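Local structure of mandalate racemase/muconate lactonizing enzyme (Unidentified, 4E4U) at residues 133-136 and 140-143; 128-133 and 207-212; 100-105 and 111-116; 320-325 and 364-369. The protein is of unknown specificity but probably acts, like other mandelate racemase/muconate lactonizing enzymes of the enolase superfamily, by abstracting a proton alpha to a substrate carboxylate. All blocks are in the same frame, centred on the assembly; numbering follows the deposited sequence.

Contact 1: 133-136 and 140-143; sequences PKNA and YDYD
Pro133 O receives the backbone N-H of Asp141, with Asp141 N 2.8 Å from Pro133 O and the hydrogen nearly in line (164°). Two further groups close in on the same oxygen: Tyr140 CA makes a CA-H...O contact at 3.2 Å from Pro133 O, and the Tyr140 ring turns its CD1 edge toward it, the oxygen lying near the ring plane. Lys134 and Tyr140 are bridged through their backbones, a single bridge with CA atoms 4.3 Å apart, which suits an irregular loop doubling back on itself rather than a strand pair. Their side chains also touch. With chi1 at -72° and an extended chain beyond CG, Lys134 runs across the tyrosine and sets its CE 3.6 Å from Tyr140 CE1. Beyond the bridge, Asn135 CB lies 3.8 Å from Asp141 OD2, while Asn135 OD1 accepts from Glu139 N. Asp141 OD1 bonds Asp143 N at 2.8 Å, an Asx turn, and accepts from Asp144 N as well. The whole loop follows strand 125-130 and leads into helix 145-158, where Leu147 packs against both Pro133 and Asp141.

Contact 2: 128-133 and 207-212; sequences YTYLYP and GTHGQM
A small, largely polar contact joins Tyr130, at the C-terminal end of strand 125-130, to Gly207 and His209 in the loop that follows strand 203-206. Strands 125-130 and 203-206 both run parallel to strand 162-165, which lies between them, and the closest CA pair, Tyr130 with Gly207, is still 8.3 Å apart, so only side-chain reach can close the gap. The buried surface is correspondingly slight, 96 Å². Tyr130 spans it with chi1 at -104°, displaced from a staggered position, and its hydroxyl makes a weak hydrogen bond, Tyr130 OH to Gly207 O being 3.2 Å; the acceptor lies near the plane of the tyrosine ring. The His209 side chain comes from the opposite direction and puts CE1 3.0 Å from Tyr130 OH. At the base of the tyrosine, Thr129 OG1 donates to Tyr130 O at 2.9 Å, in the carbonyl plane and on a lone pair. The imidazole has further partners: ND1 bonds Asp166, Tyr171 stacks on the ring, and Phe82 of a neighbouring subunit meets it at a steep angle. Gln211 OE1 takes the backbone His209 N at 2.8 Å, and its NE2 reaches the same Asp166 carboxylate. The direct Tyr130-Gly207 bond is weak, and His209 has its strongest polar partner in Asp166, so the imidazole's placement probably rests more on Asp166 than on Tyr130.

Contact 3: 100-105 and 111-116; sequences ACWDII and KPVYEL
Trp102, Ile105, Val113 and Leu116 pack helix 88-109 of the N-terminal capping domain, characteristic of the enolase superfamily, against the chain that follows it on the way to the barrel. The apolar contacts come first. Val113 has chi1 at 169°, which directs CG1 to the indole, 4.0 Å from Trp102 CE3, and leaves CG2 facing the helix backbone, 3.3 Å from Trp102 O. The two side chains cross at about a right angle. One turn along, Ile105 CG2 meets Leu116 CD1 at 3.9 Å, and Ile105 CD1 lies 3.8 Å above one face of the Trp102 ring, toward its rim. Leu116 of a neighbouring subunit packs on Trp102 and Ile105 as well, so this apolar patch belongs to the subunit interface.

Polar bonds shape the segments rather than cross between them. Residues 113-115 have helical backbone angles, and Leu116 N bonds Val113 O at 2.8 Å in a short turn without regular helical bonding. Asp103 points away from this turn: OD1 takes Leu366 N and OD2 takes Val37 N. Glu115 OE2 bonds His69 NE2 of the neighbouring subunit, adding a polar tie to the interface. Within the turn, Pro112 CB sits 3.5 Å above the Tyr114 ring, over its centre, while Glu115 OE1 lies in plane at the ring's edge.

Contact 4: 320-325 and 364-369; sequences SIQLAT and PGLGIE
With CG anti to its carbonyl carbon (chi1 -65°), the Gln322 chain bends at chi2 (-70°) and lays its terminal amide beside the backbone of Gly365 and Leu366. A water joins the two segments there: it accepts from Gln322 NE2 at 2.9 Å and donates to Leu366 O at 2.7 Å. Gln322 OE1 stands 3.5 Å from Gly365 O, but both are acceptors and make no bond; Gln322 OE1 instead accepts from Tyr114 N, which ties the amide at its other end. Lower on the side chain, Gln322 CG touches Leu366 CD2 at 4.1 Å, the apolar share of the contact. Gly365 and Leu366 are the two middle residues of a type II' turn from Pro364 to Gly367, in which Gly365 takes the positive phi (75°) that such a turn requires at its second residue. Within the helix, Thr325 N and Thr325 OG1 reach Ile321 O from opposite faces of its plane. The water thus links a barrel helix to the turn after strand 357-359, where Lys111 and Val113 of the N-terminal domain also bond the Gly365 backbone. Helix 314-325 packs on Leu125 of strand 125-130, while helix 289-301 supplies Leu289 to Leu366.

Along the chain, contact 3 closes first; contact 2 then opens on strand 125-130 and contact 1 in the loop directly after it, sharing Pro133, and contact 4 comes last. They form two groups. Contacts 1 and 2 have centres 14 Å apart and touch through Tyr132, part of the pocket that holds a bound dimercaptobutanediol, probably from the crystallisation liquor. Contacts 3 and 4, with centres 8 Å apart, join the N-terminal domain to the barrel through direct hydrogen bonds. Centres of contacts 2 and 3 are 31 Å apart, on opposite sides of the chain's centre. By their places in the fold, the first group lies in loops following barrel strands and the second at the domain junction.

Contact 1: 133-136 and 140-143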
loop_
_atom_site.group_PDB
_atom_site.type_symbol
_atom_site.label_atom_id
_atom_site.label_comp_id
_atom_site.label_asym_id
_atom_site.label_seq_id
_atom_site.Cartn_x
_atom_site.Cartn_y
_atom_site.Cartn_z
ATOM N N PRO A 133 36.495 -3.871 -28.734
ATOM C CA PRO A 133 36.919 -4.618 -29.919
ATOM C C PRO A 133 37.302 -3.664 -31.040
ATOM O O PRO A 133 36.667 -2.623 -31.191
ATOM C CB PRO A 133 35.651 -5.405 -30.309
ATOM C CG PRO A 133 34.641 -5.155 -29.203
ATOM C CD PRO A 133 35.028 -3.857 -28.601
ATOM N N LYS A 134 38.330 -4.005 -31.808
ATOM C CA LYS A 134 38.725 -3.174 -32.939
ATOM C C LYS A 134 38.408 -3.854 -34.262
ATOM O O LYS A 134 38.602 -5.065 -34.410
ATOM C CB LYS A 134 40.217 -2.834 -32.879
ATOM C CG LYS A 134 40.596 -1.845 -31.788
ATOM C CD LYS A 134 42.058 -1.428 -31.916
ATOM C CE LYS A 134 42.475 -0.514 -30.767
ATOM N NZ LYS A 134 43.907 -0.106 -30.858
ATOM N N ASN A 135 37.928 -3.073 -35.228
ATOM C CA ASN A 135 37.762 -3.581 -36.587
ATOM C C ASN A 135 39.098 -3.606 -37.340
ATOM O O ASN A 135 40.141 -3.272 -36.774
ATOM C CB ASN A 135 36.674 -2.805 -37.350
ATOM C CG ASN A 135 37.023 -1.334 -37.573
ATOM O OD1 ASN A 135 38.192 -0.933 -37.529
ATOM N ND2 ASN A 135 36.000 -0.525 -37.834
ATOM N N ALA A 136 39.069 -3.993 -38.609
ATOM C CA ALA A 136 40.296 -4.129 -39.383
ATOM C C ALA A 136 41.043 -2.807 -39.566
ATOM O O ALA A 136 42.257 -2.807 -39.767
ATOM C CB ALA A 136 40.008 -4.767 -40.730
ATOM N N TYR A 140 37.452 1.262 -32.841
ATOM C CA TYR A 140 36.601 0.483 -31.950
ATOM C C TYR A 140 35.268 0.211 -32.646
ATOM O O TYR A 140 34.672 1.113 -33.239
ATOM C CB TYR A 140 36.403 1.193 -30.604
ATOM C CG TYR A 140 37.661 1.228 -29.758
ATOM C CD1 TYR A 140 38.419 0.080 -29.561
ATOM C CD2 TYR A 140 38.099 2.409 -29.169
ATOM C CE1 TYR A 140 39.569 0.103 -28.801
ATOM C CE2 TYR A 140 39.250 2.442 -28.403
ATOM C CZ TYR A 140 39.981 1.286 -28.225
ATOM O OH TYR A 140 41.130 1.306 -27.467
ATOM N N ASP A 141 34.828 -1.044 -32.597
ATOM C CA ASP A 141 33.622 -1.487 -33.295
ATOM C C ASP A 141 32.675 -2.097 -32.275
ATOM O O ASP A 141 32.968 -3.147 -31.698
ATOM C CB ASP A 141 33.975 -2.522 -34.378
ATOM C CG ASP A 141 32.768 -2.939 -35.232
ATOM O OD1 ASP A 141 31.646 -3.074 -34.702
ATOM O OD2 ASP A 141 32.950 -3.149 -36.446
ATOM N N TYR A 142 31.536 -1.446 -32.078
ATOM C CA TYR A 142 30.550 -1.874 -31.086
ATOM C C TYR A 142 29.331 -2.523 -31.736
ATOM O O TYR A 142 28.309 -2.739 -31.087
ATOM C CB TYR A 142 30.136 -0.681 -30.218
ATOM C CG TYR A 142 31.317 -0.048 -29.518
ATOM C CD1 TYR A 142 31.969 -0.712 -28.488
ATOM C CD2 TYR A 142 31.793 1.200 -29.899
ATOM C CE1 TYR A 142 33.058 -0.151 -27.848
ATOM C CE2 TYR A 142 32.882 1.773 -29.264
ATOM C CZ TYR A 142 33.509 1.094 -28.239
ATOM O OH TYR A 142 34.593 1.654 -27.599
ATOM N N ASP A 143 29.452 -2.854 -33.015
ATOM C CA ASP A 143 28.328 -3.370 -33.788
ATOM C C ASP A 143 28.440 -4.869 -34.082
ATOM O O ASP A 143 27.431 -5.548 -34.290
ATOM C CB ASP A 143 28.202 -2.571 -35.088
ATOM C CG ASP A 143 27.200 -3.170 -36.052
ATOM O OD1 ASP A 143 25.982 -3.064 -35.793
ATOM O OD2 ASP A 143 27.635 -3.736 -37.079
#

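Contact 2: 128-133 and 207-212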
loop_
_atom_site.group_PDB
_atom_site.type_symbol
_atom_site.label_atom_id
_atom_site.label_comp_id
_atom_site.label_asym_id
_atom_site.label_seq_id
_atom_site.Cartn_x
_atom_site.Cartn_y
_atom_site.Cartn_z
ATOM N N TYR A 128 35.895 -5.546 -13.681
ATOM C CA TYR A 128 35.412 -5.858 -15.014
ATOM C C TYR A 128 35.842 -4.757 -15.951
ATOM O O TYR A 128 36.250 -3.684 -15.505
ATOM C CB TYR A 128 33.898 -5.986 -15.038
ATOM C CG TYR A 128 33.107 -4.699 -14.935
ATOM C CD1 TYR A 128 32.761 -3.978 -16.076
ATOM C CD2 TYR A 128 32.630 -4.252 -13.713
ATOM C CE1 TYR A 128 31.978 -2.824 -15.993
ATOM C CE2 TYR A 128 31.857 -3.099 -13.618
ATOM C CZ TYR A 128 31.530 -2.389 -14.759
ATOM O OH TYR A 128 30.752 -1.255 -14.678
ATOM N N THR A 129 35.740 -5.013 -17.250
ATOM C CA THR A 129 35.930 -3.951 -18.223
ATOM C C THR A 129 34.867 -4.006 -19.313
ATOM O O THR A 129 34.303 -5.067 -19.598
ATOM C CB THR A 129 37.342 -3.997 -18.860
ATOM O OG1 THR A 129 37.507 -2.882 -19.749
ATOM C CG2 THR A 129 37.558 -5.303 -19.623
ATOM N N TYR A 130 34.575 -2.849 -19.901
ATOM C CA TYR A 130 33.894 -2.812 -21.185
ATOM C C TYR A 130 34.743 -3.549 -22.207
ATOM O O TYR A 130 35.978 -3.569 -22.119
ATOM C CB TYR A 130 33.742 -1.371 -21.668
ATOM C CG TYR A 130 32.362 -0.777 -21.534
ATOM C CD1 TYR A 130 31.278 -1.310 -22.217
ATOM C CD2 TYR A 130 32.149 0.338 -20.738
ATOM C CE1 TYR A 130 30.016 -0.758 -22.102
ATOM C CE2 TYR A 130 30.894 0.900 -20.617
ATOM C CZ TYR A 130 29.828 0.345 -21.300
ATOM O OH TYR A 130 28.575 0.901 -21.177
ATOM N N LEU A 131 34.077 -4.137 -23.192
ATOM C CA LEU A 131 34.765 -4.703 -24.337
ATOM C C LEU A 131 35.142 -3.576 -25.294
ATOM O O LEU A 131 34.305 -2.725 -25.632
ATOM C CB LEU A 131 33.867 -5.719 -25.042
ATOM C CG LEU A 131 33.421 -6.896 -24.173
ATOM C CD1 LEU A 131 32.477 -7.824 -24.939
ATOM C CD2 LEU A 131 34.631 -7.663 -23.656
ATOM N N TYR A 132 36.402 -3.563 -25.724
ATOM C CA TYR A 132 36.877 -2.573 -26.692
ATOM C C TYR A 132 37.399 -3.248 -27.959
ATOM O O TYR A 132 38.599 -3.197 -28.251
ATOM C CB TYR A 132 37.976 -1.703 -26.075
ATOM C CG TYR A 132 37.492 -0.796 -24.964
ATOM C CD1 TYR A 132 36.956 0.455 -25.243
ATOM C CD2 TYR A 132 37.577 -1.188 -23.634
ATOM C CE1 TYR A 132 36.515 1.284 -24.224
ATOM C CE2 TYR A 132 37.144 -0.372 -22.616
ATOM C CZ TYR A 132 36.612 0.864 -22.908
ATOM O OH TYR A 132 36.183 1.670 -21.875
ATOM N N PRO A 133 36.495 -3.871 -28.734
ATOM C CA PRO A 133 36.919 -4.618 -29.919
ATOM C C PRO A 133 37.302 -3.664 -31.040
ATOM O O PRO A 133 36.667 -2.623 -31.191
ATOM C CB PRO A 133 35.651 -5.405 -30.309
ATOM C CG PRO A 133 34.641 -5.155 -29.203
ATOM C CD PRO A 133 35.028 -3.857 -28.601
ATOM N N GLY A 207 25.371 -3.496 -20.491
ATOM C CA GLY A 207 25.714 -2.140 -20.100
ATOM C C GLY A 207 24.964 -1.034 -20.804
ATOM O O GLY A 207 25.573 -0.089 -21.318
ATOM N N THR A 208 23.640 -1.138 -20.806
ATOM C CA THR A 208 22.786 -0.127 -21.418
ATOM C C THR A 208 22.955 1.253 -20.771
ATOM O O THR A 208 23.518 1.383 -19.668
ATOM C CB THR A 208 21.314 -0.584 -21.425
ATOM O OG1 THR A 208 21.128 -1.626 -20.454
ATOM C CG2 THR A 208 20.967 -1.153 -22.784
ATOM N N HIS A 209 22.467 2.270 -21.476
ATOM C CA HIS A 209 22.675 3.683 -21.143
ATOM C C HIS A 209 21.336 4.438 -21.056
ATOM O O HIS A 209 21.240 5.598 -21.459
ATOM C CB HIS A 209 23.539 4.358 -22.218
ATOM C CG HIS A 209 24.992 3.991 -22.178
ATOM N ND1 HIS A 209 25.498 2.861 -22.773
ATOM C CD2 HIS A 209 26.056 4.648 -21.647
ATOM C CE1 HIS A 209 26.807 2.818 -22.599
ATOM N NE2 HIS A 209 27.170 3.889 -21.919
ATOM N N GLY A 210 20.292 3.786 -20.556
ATOM C CA GLY A 210 19.004 4.446 -20.429
ATOM C C GLY A 210 18.310 4.737 -21.744
ATOM O O GLY A 210 17.562 5.711 -21.837
ATOM N N GLN A 211 18.525 3.890 -22.749
ATOM C CA GLN A 211 17.908 4.101 -24.059
ATOM C C GLN A 211 16.389 3.995 -24.020
ATOM O O GLN A 211 15.706 4.611 -24.831
ATOM C CB GLN A 211 18.407 3.068 -25.078
ATOM C CG GLN A 211 19.808 3.275 -25.613
ATOM C CD GLN A 211 20.857 2.551 -24.802
ATOM O OE1 GLN A 211 20.670 2.286 -23.612
ATOM N NE2 GLN A 211 21.981 2.241 -25.438
ATOM N N MET A 212 15.873 3.205 -23.084
ATOM C CA MET A 212 14.522 2.667 -23.190
ATOM C C MET A 212 13.491 3.283 -22.264
ATOM O O MET A 212 13.811 3.722 -21.157
ATOM C CB MET A 212 14.565 1.162 -22.905
ATOM C CG MET A 212 15.216 0.367 -24.012
ATOM S SD MET A 212 15.858 -1.200 -23.468
ATOM C CE MET A 212 17.299 -0.600 -22.608
#

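Contact 3: 100-105 and 111-116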
loop_
_atom_site.group_PDB
_atom_site.type_symbol
_atom_site.label_atom_id
_atom_site.label_comp_id
_atom_site.label_asym_id
_atom_site.label_seq_id
_atom_site.Cartn_x
_atom_site.Cartn_y
_atom_site.Cartn_z
ATOM N N ALA A 100 40.021 14.942 -2.251
ATOM C CA ALA A 100 41.338 15.555 -2.059
ATOM C C ALA A 100 41.574 15.827 -0.574
ATOM O O ALA A 100 42.681 15.652 -0.075
ATOM C CB ALA A 100 41.474 16.828 -2.873
ATOM N N CYS A 101 40.525 16.233 0.137
ATOM C CA CYS A 101 40.616 16.368 1.590
ATOM C C CYS A 101 40.934 15.029 2.253
ATOM O O CYS A 101 41.782 14.974 3.139
ATOM C CB CYS A 101 39.337 16.977 2.184
ATOM S SG CYS A 101 39.120 18.730 1.800
ATOM N N TRP A 102 40.276 13.953 1.826
ATOM C CA TRP A 102 40.595 12.628 2.368
ATOM C C TRP A 102 42.039 12.216 2.086
ATOM O O TRP A 102 42.688 11.596 2.929
ATOM C CB TRP A 102 39.619 11.557 1.866
ATOM C CG TRP A 102 38.333 11.533 2.648
ATOM C CD1 TRP A 102 37.119 12.002 2.245
ATOM C CD2 TRP A 102 38.159 11.048 3.982
ATOM N NE1 TRP A 102 36.185 11.817 3.241
ATOM C CE2 TRP A 102 36.798 11.232 4.327
ATOM C CE3 TRP A 102 39.004 10.454 4.929
ATOM C CZ2 TRP A 102 36.277 10.852 5.564
ATOM C CZ3 TRP A 102 38.489 10.080 6.157
ATOM C CH2 TRP A 102 37.139 10.279 6.463
ATOM N N ASP A 103 42.533 12.546 0.896
ATOM C CA ASP A 103 43.925 12.289 0.546
ATOM C C ASP A 103 44.831 12.937 1.604
ATOM O O ASP A 103 45.762 12.303 2.114
ATOM C CB ASP A 103 44.203 12.859 -0.851
ATOM C CG ASP A 103 45.457 12.291 -1.494
ATOM O OD1 ASP A 103 45.917 11.186 -1.120
ATOM O OD2 ASP A 103 45.987 12.961 -2.406
ATOM N N ILE A 104 44.545 14.194 1.936
ATOM C CA ILE A 104 45.271 14.918 2.981
ATOM C C ILE A 104 45.094 14.313 4.383
ATOM O O ILE A 104 46.068 14.151 5.118
ATOM C CB ILE A 104 44.879 16.414 2.960
ATOM C CG1 ILE A 104 45.475 17.078 1.720
ATOM C CG2 ILE A 104 45.326 17.129 4.231
ATOM C CD1 ILE A 104 44.804 18.370 1.352
ATOM N N ILE A 105 43.863 13.958 4.737
ATOM C CA ILE A 105 43.590 13.323 6.024
ATOM C C ILE A 105 44.432 12.049 6.178
ATOM O O ILE A 105 45.074 11.839 7.212
ATOM C CB ILE A 105 42.078 12.985 6.177
ATOM C CG1 ILE A 105 41.218 14.257 6.201
ATOM C CG2 ILE A 105 41.825 12.147 7.426
ATOM C CD1 ILE A 105 39.718 13.965 6.142
ATOM N N LYS A 111 48.000 6.848 6.919
ATOM C CA LYS A 111 47.181 5.664 6.639
ATOM C C LYS A 111 46.485 5.805 5.292
ATOM O O LYS A 111 46.125 6.914 4.897
ATOM C CB LYS A 111 46.085 5.479 7.700
ATOM C CG LYS A 111 46.567 5.317 9.135
ATOM C CD LYS A 111 47.456 4.106 9.316
ATOM C CE LYS A 111 46.726 2.816 9.072
ATOM N NZ LYS A 111 47.621 1.662 9.408
ATOM N N PRO A 112 46.258 4.677 4.596
ATOM C CA PRO A 112 45.325 4.702 3.465
ATOM C C PRO A 112 43.952 5.159 3.964
ATOM O O PRO A 112 43.582 4.885 5.118
ATOM C CB PRO A 112 45.237 3.231 3.043
ATOM C CG PRO A 112 46.491 2.600 3.565
ATOM C CD PRO A 112 46.784 3.325 4.852
ATOM N N VAL A 113 43.201 5.844 3.109
ATOM C CA VAL A 113 41.864 6.283 3.477
ATOM C C VAL A 113 40.983 5.096 3.887
ATOM O O VAL A 113 40.176 5.211 4.817
ATOM C CB VAL A 113 41.230 7.108 2.342
ATOM C CG1 VAL A 113 39.745 7.339 2.598
ATOM C CG2 VAL A 113 41.954 8.438 2.214
ATOM N N TYR A 114 41.146 3.944 3.234
ATOM C CA TYR A 114 40.324 2.789 3.600
ATOM C C TYR A 114 40.541 2.327 5.045
ATOM O O TYR A 114 39.668 1.669 5.607
ATOM C CB TYR A 114 40.439 1.616 2.602
ATOM C CG TYR A 114 41.829 1.032 2.410
ATOM C CD1 TYR A 114 42.438 0.261 3.395
ATOM C CD2 TYR A 114 42.520 1.228 1.215
ATOM C CE1 TYR A 114 43.703 -0.273 3.199
ATOM C CE2 TYR A 114 43.774 0.701 1.012
ATOM C CZ TYR A 114 44.366 -0.053 2.003
ATOM O OH TYR A 114 45.630 -0.574 1.799
ATOM N N GLU A 115 41.677 2.678 5.651
ATOM C CA GLU A 115 41.900 2.339 7.057
ATOM C C GLU A 115 41.201 3.297 8.021
ATOM O O GLU A 115 41.181 3.053 9.230
ATOM C CB GLU A 115 43.400 2.224 7.380
ATOM C CG GLU A 115 44.158 1.159 6.583
ATOM C CD GLU A 115 43.733 -0.276 6.901
ATOM O OE1 GLU A 115 42.526 -0.576 6.949
ATOM O OE2 GLU A 115 44.620 -1.128 7.097
ATOM N N LEU A 116 40.627 4.371 7.481
ATOM C CA LEU A 116 39.909 5.354 8.287
ATOM C C LEU A 116 38.401 5.300 8.057
ATOM O O LEU A 116 37.627 5.798 8.877
ATOM C CB LEU A 116 40.432 6.765 8.003
ATOM C CG LEU A 116 41.936 6.936 8.217
ATOM C CD1 LEU A 116 42.381 8.333 7.817
ATOM C CD2 LEU A 116 42.288 6.652 9.670
#

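Contact 4: 320-325 and 364-369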
loop_
_atom_site.group_PDB
_atom_site.type_symbol
_atom_site.label_atom_id
_atom_site.label_comp_id
_atom_site.label_asym_id
_atom_site.label_seq_id
_atom_site.Cartn_x
_atom_site.Cartn_y
_atom_site.Cartn_z
ATOM N N SER A 320 37.724 5.414 -5.734
ATOM C CA SER A 320 36.758 4.332 -5.819
ATOM C C SER A 320 37.305 3.059 -5.174
ATOM O O SER A 320 36.586 2.343 -4.466
ATOM C CB SER A 320 36.407 4.088 -7.282
ATOM O OG SER A 320 35.185 3.401 -7.393
ATOM N N ILE A 321 38.585 2.796 -5.415
ATOM C CA ILE A 321 39.272 1.652 -4.845
ATOM C C ILE A 321 39.335 1.769 -3.322
ATOM O O ILE A 321 39.160 0.779 -2.616
ATOM C CB ILE A 321 40.679 1.530 -5.466
ATOM C CG1 ILE A 321 40.547 1.053 -6.914
ATOM C CG2 ILE A 321 41.576 0.613 -4.638
ATOM C CD1 ILE A 321 41.739 1.389 -7.799
ATOM N N GLN A 322 39.570 2.978 -2.814
ATOM C CA GLN A 322 39.573 3.186 -1.365
ATOM C C GLN A 322 38.224 2.807 -0.748
ATOM O O GLN A 322 38.172 2.107 0.264
ATOM C CB GLN A 322 39.922 4.636 -1.022
ATOM C CG GLN A 322 41.336 5.032 -1.407
ATOM C CD GLN A 322 42.391 4.363 -0.554
ATOM O OE1 GLN A 322 42.297 4.353 0.671
ATOM N NE2 GLN A 322 43.411 3.808 -1.195
ATOM N N LEU A 323 37.133 3.258 -1.360
ATOM C CA LEU A 323 35.810 2.898 -0.871
ATOM C C LEU A 323 35.601 1.384 -0.941
ATOM O O LEU A 323 35.188 0.761 0.039
ATOM C CB LEU A 323 34.726 3.598 -1.692
ATOM C CG LEU A 323 33.292 3.183 -1.339
ATOM C CD1 LEU A 323 32.909 3.708 0.042
ATOM C CD2 LEU A 323 32.302 3.653 -2.395
ATOM N N ALA A 324 35.898 0.794 -2.094
ATOM C CA ALA A 324 35.619 -0.623 -2.300
ATOM C C ALA A 324 36.335 -1.494 -1.267
ATOM O O ALA A 324 35.773 -2.467 -0.771
ATOM C CB ALA A 324 36.014 -1.033 -3.702
ATOM N N THR A 325 37.577 -1.133 -0.954
ATOM C CA THR A 325 38.431 -1.935 -0.086
ATOM C C THR A 325 37.832 -2.110 1.312
ATOM O O THR A 325 38.046 -3.137 1.956
ATOM C CB THR A 325 39.854 -1.333 -0.035
ATOM O OG1 THR A 325 40.396 -1.347 -1.359
ATOM C CG2 THR A 325 40.775 -2.128 0.884
ATOM N N PRO A 364 49.701 5.968 2.029
ATOM C CA PRO A 364 48.760 6.857 2.724
ATOM C C PRO A 364 47.865 7.647 1.772
ATOM O O PRO A 364 48.227 7.903 0.616
ATOM C CB PRO A 364 49.682 7.808 3.499
ATOM C CG PRO A 364 50.957 7.031 3.678
ATOM C CD PRO A 364 51.099 6.241 2.403
ATOM N N GLY A 365 46.691 8.029 2.261
ATOM C CA GLY A 365 45.766 8.816 1.466
ATOM C C GLY A 365 45.070 7.982 0.410
ATOM O O GLY A 365 44.700 6.830 0.659
ATOM N N LEU A 366 44.900 8.551 -0.780
ATOM C CA LEU A 366 44.239 7.838 -1.866
ATOM C C LEU A 366 45.176 6.874 -2.589
ATOM O O LEU A 366 44.727 6.092 -3.426
ATOM C CB LEU A 366 43.665 8.826 -2.881
ATOM C CG LEU A 366 42.595 9.799 -2.391
ATOM C CD1 LEU A 366 42.195 10.752 -3.517
ATOM C CD2 LEU A 366 41.379 9.066 -1.838
ATOM N N GLY A 367 46.468 6.930 -2.277
ATOM C CA GLY A 367 47.444 6.100 -2.969
ATOM C C GLY A 367 47.598 6.452 -4.441
ATOM O O GLY A 367 47.760 5.563 -5.285
ATOM N N ILE A 368 47.556 7.746 -4.752
ATOM C CA ILE A 368 47.648 8.198 -6.135
ATOM C C ILE A 368 48.280 9.590 -6.182
ATOM O O ILE A 368 48.128 10.374 -5.248
ATOM C CB ILE A 368 46.247 8.203 -6.816
ATOM C CG1 ILE A 368 46.359 8.088 -8.336
ATOM C CG2 ILE A 368 45.442 9.423 -6.429
ATOM C CD1 ILE A 368 46.760 6.706 -8.793
ATOM N N GLU A 369 49.007 9.886 -7.255
ATOM C CA GLU A 369 49.626 11.197 -7.414
ATOM C C GLU A 369 49.818 11.489 -8.889
ATOM O O GLU A 369 50.339 10.651 -9.626
ATOM C CB GLU A 369 50.982 11.251 -6.696
ATOM C CG GLU A 369 51.664 12.621 -6.745
ATOM C CD GLU A 369 52.956 12.672 -5.947
ATOM O OE1 GLU A 369 53.372 11.629 -5.401
ATOM O OE2 GLU A 369 53.559 13.760 -5.867
HETATM O O HOH W 1 43.523 3.801 -4.128
#